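Local atomic coordinates of putative Outer membrane protein (Helicobacter pylori, PDB entry 6GW5), a protein that probably acts as a carbohydrate-binding outer membrane adhesin (SabA) of the Hop family, this chain being its largely helical adhesin domain. Residues 20-25 against 399-404. Residues are numbered along the deposited sequence; the frame is centred on the assembly and turned at random.
Sequences NQVASL and YQINPE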
ATOM      1  N   ASN A  20      23.954  16.906  17.493  1.00 36.29           N
ATOM      2  CA  ASN A  20      22.731  16.143  17.347  1.00 36.23           C
ATOM      3  C   ASN A  20      22.919  15.091  16.321  1.00 34.60           C
ATOM      4  O   ASN A  20      22.393  14.001  16.451  1.00 32.90           O
ATOM      5  CB  ASN A  20      21.574  17.041  16.961  1.00 39.23           C
ATOM      6  CG  ASN A  20      20.972  17.747  18.160  1.00 40.75           C
ATOM      7  OD1 ASN A  20      21.352  18.824  18.489  1.00 45.02           O
ATOM      8  ND2 ASN A  20      20.065  17.099  18.826  1.00 47.43           N
ATOM      9  N   GLN A  21      23.682  15.459  15.291  1.00 34.92           N
ATOM     10  CA  GLN A  21      23.983  14.614  14.151  1.00 33.44           C
ATOM     11  C   GLN A  21      24.804  13.413  14.638  1.00 34.77           C
ATOM     12  O   GLN A  21      24.527  12.278  14.309  1.00 33.55           O
ATOM     13  CB  GLN A  21      24.754  15.462  13.103  1.00 30.32           C
ATOM     14  CG  GLN A  21      24.920  14.846  11.737  1.00 30.79           C
ATOM     15  CD  GLN A  21      23.666  14.891  10.858  1.00 30.77           C
ATOM     16  OE1 GLN A  21      22.700  15.649  11.107  1.00 31.58           O
ATOM     17  NE2 GLN A  21      23.684  14.106   9.809  1.00 29.16           N
ATOM     18  N   VAL A  22      25.824  13.670  15.428  1.00 34.90           N
ATOM     19  CA  VAL A  22      26.615  12.584  15.893  1.00 35.44           C
ATOM     20  C   VAL A  22      25.770  11.610  16.705  1.00 36.60           C
ATOM     21  O   VAL A  22      25.870  10.397  16.504  1.00 33.84           O
ATOM     22  CB  VAL A  22      27.797  13.106  16.705  1.00 37.04           C
ATOM     23  CG1 VAL A  22      28.460  11.964  17.486  1.00 37.52           C
ATOM     24  CG2 VAL A  22      28.782  13.788  15.762  1.00 33.87           C
ATOM     25  N   ALA A  23      24.937  12.134  17.607  1.00 34.80           N
ATOM     26  CA  ALA A  23      24.057  11.285  18.426  1.00 35.48           C
ATOM     27  C   ALA A  23      23.141  10.378  17.583  1.00 33.64           C
ATOM     28  O   ALA A  23      22.901   9.196  17.927  1.00 32.38           O
ATOM     29  CB  ALA A  23      23.203  12.133  19.354  1.00 34.68           C
ATOM     30  N   SER A  24      22.645  10.933  16.492  1.00 29.41           N
ATOM     31  CA  SER A  24      21.723  10.219  15.645  1.00 33.70           C
ATOM     32  C   SER A  24      22.473   9.167  14.815  1.00 34.92           C
ATOM     33  O   SER A  24      22.022   8.054  14.700  1.00 32.09           O
ATOM     34  CB  SER A  24      20.967  11.211  14.768  1.00 33.26           C
ATOM     35  OG  SER A  24      20.027  10.552  13.978  1.00 37.86           O
ATOM     36  N   LEU A  25      23.607   9.548  14.236  1.00 35.30           N
ATOM     37  CA  LEU A  25      24.520   8.597  13.587  1.00 35.90           C
ATOM     38  C   LEU A  25      24.991   7.403  14.494  1.00 34.83           C
ATOM     39  O   LEU A  25      25.041   6.267  14.040  1.00 32.39           O
ATOM     40  CB  LEU A  25      25.707   9.341  12.980  1.00 32.65           C
ATOM     41  CG  LEU A  25      25.300  10.119  11.724  1.00 33.15           C
ATOM     42  CD1 LEU A  25      26.438  11.045  11.348  1.00 31.59           C
ATOM     43  CD2 LEU A  25      24.939   9.235  10.508  1.00 33.48           C
ATOM     44  N   TYR A 399      31.477   8.116  19.948  1.00 42.19           N
ATOM     45  CA  TYR A 399      31.915   9.423  20.458  1.00 44.90           C
ATOM     46  C   TYR A 399      31.169   9.769  21.720  1.00 42.99           C
ATOM     47  O   TYR A 399      30.013   9.416  21.828  1.00 43.34           O
ATOM     48  CB  TYR A 399      31.660  10.512  19.420  1.00 42.87           C
ATOM     49  CG  TYR A 399      32.495  10.298  18.203  1.00 42.90           C
ATOM     50  CD1 TYR A 399      33.831  10.647  18.206  1.00 45.59           C
ATOM     51  CD2 TYR A 399      31.965   9.729  17.052  1.00 43.16           C
ATOM     52  CE1 TYR A 399      34.629  10.423  17.095  1.00 45.68           C
ATOM     53  CE2 TYR A 399      32.739   9.517  15.929  1.00 41.54           C
ATOM     54  CZ  TYR A 399      34.067   9.844  15.960  1.00 44.13           C
ATOM     55  OH  TYR A 399      34.844   9.636  14.854  1.00 44.69           O
ATOM     56  N   GLN A 400      31.823  10.431  22.672  1.00 45.82           N
ATOM     57  CA  GLN A 400      31.136  10.899  23.891  1.00 46.91           C
ATOM     58  C   GLN A 400      30.972  12.350  23.822  1.00 40.38           C
ATOM     59  O   GLN A 400      31.906  13.083  23.583  1.00 40.96           O
ATOM     60  CB  GLN A 400      31.856  10.525  25.195  1.00 49.78           C
ATOM     61  CG  GLN A 400      31.988   9.006  25.411  1.00 60.33           C
ATOM     62  CD  GLN A 400      30.682   8.154  25.248  1.00 67.09           C
ATOM     63  OE1 GLN A 400      30.512   7.416  24.271  1.00 63.59           O
ATOM     64  NE2 GLN A 400      29.806   8.208  26.241  1.00 68.37           N
ATOM     65  N   ILE A 401      29.739  12.757  23.964  1.00 42.51           N
ATOM     66  CA  ILE A 401      29.399  14.152  24.079  1.00 44.39           C
ATOM     67  C   ILE A 401      29.154  14.457  25.546  1.00 45.96           C
ATOM     68  O   ILE A 401      28.278  13.874  26.184  1.00 45.15           O
ATOM     69  CB  ILE A 401      28.118  14.446  23.282  1.00 45.85           C
ATOM     70  CG1 ILE A 401      28.371  14.200  21.781  1.00 42.88           C
ATOM     71  CG2 ILE A 401      27.616  15.879  23.537  1.00 46.48           C
ATOM     72  CD1 ILE A 401      27.168  13.682  21.069  1.00 42.10           C
ATOM     73  N   ASN A 402      29.902  15.408  26.055  1.00 47.95           N
ATOM     74  CA  ASN A 402      29.751  15.855  27.425  1.00 51.62           C
ATOM     75  C   ASN A 402      28.389  16.500  27.671  1.00 50.96           C
ATOM     76  O   ASN A 402      28.069  17.526  27.086  1.00 51.49           O
ATOM     77  CB  ASN A 402      30.856  16.857  27.761  1.00 56.24           C
ATOM     78  CG  ASN A 402      30.862  17.230  29.222  1.00 62.33           C
ATOM     79  OD1 ASN A 402      29.897  17.803  29.742  1.00 69.77           O
ATOM     80  ND2 ASN A 402      31.924  16.881  29.903  1.00 65.37           N
ATOM     81  N   PRO A 403      27.584  15.912  28.546  1.00 58.78           N
ATOM     82  CA  PRO A 403      26.219  16.452  28.672  1.00 63.50           C
ATOM     83  C   PRO A 403      26.083  17.796  29.402  1.00 65.54           C
ATOM     84  O   PRO A 403      25.151  18.528  29.091  1.00 60.74           O
ATOM     85  CB  PRO A 403      25.487  15.346  29.423  1.00 59.15           C
ATOM     86  CG  PRO A 403      26.558  14.678  30.219  1.00 56.96           C
ATOM     87  CD  PRO A 403      27.803  14.731  29.401  1.00 56.37           C
ATOM     88  N   GLU A 404      26.957  18.099  30.375  1.00 75.13           N
ATOM     89  CA  GLU A 404      26.948  19.441  31.045  1.00 76.30           C
ATOM     90  C   GLU A 404      27.188  20.513  29.994  1.00 67.06           C
ATOM     91  O   GLU A 404      26.442  21.471  29.884  1.00 64.75           O
ATOM     92  CB  GLU A 404      27.997  19.668  32.185  1.00 80.83           C
ATOM     93  CG  GLU A 404      28.615  18.471  32.904  1.00 88.99           C
ATOM     94  CD  GLU A 404      27.606  17.559  33.619  1.00100.69           C
ATOM     95  OE1 GLU A 404      27.799  16.328  33.503  1.00 99.38           O
ATOM     96  OE2 GLU A 404      26.639  18.031  34.289  1.00 99.82           O
TER
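Val22 packs one methyl, CG1, against both Tyr399 and Ile401, a small apolar meeting where segment 399-404 runs beside helix 3-32. The tight part is the seam between Val22 and Tyr399, both buried. CG1 of Val22 lies 4.0 Å from CB of Tyr399 and 4.2 Å from its CD2, so it leans on the root of the side chain and the near ring carbon and stays clear of the hydroxyl. It meets the aromatic ring obliquely, and the two side chains cross at roughly a right angle. The valine torsion explains the choice of methyl: with CG1 anti to the backbone N (chi1 166°), that branch is directed at the incoming chain.

Two residues further along, Ile401 reaches the same methyl with the end of its side chain, its CD1 lying 4.2 Å from Val22 CG1. Here valine and isoleucine run alongside one another, pointing in opposite senses. CD1 also comes within 4.4 Å of Ala23 N on the helix backbone.

Toward Ala23, which is exposed, the packing thins out; Ile401 is itself partly exposed, and no hydrogen bond joins the two segments. The contact buries 136 Å² in total, most of it on Val22 and Ile401.

The wider fold closes the buried side. Strand 400-401 pairs antiparallel with strand 383-384, whose Ile383 touches Val22, Tyr399 and Ile401 alike, while Lys26, one helical turn beyond Val22, hydrogen-bonds the carbonyl of Tyr399. Helix 348-370 supplies Thr358 against Val22 and Tyr359, stacked on the ring of Tyr399, so the contact sits where helix 3-32, here within a predicted coiled coil, and helix 348-370 meet the two-stranded sheet, whose strand 400-401 runs on into helix 403-415.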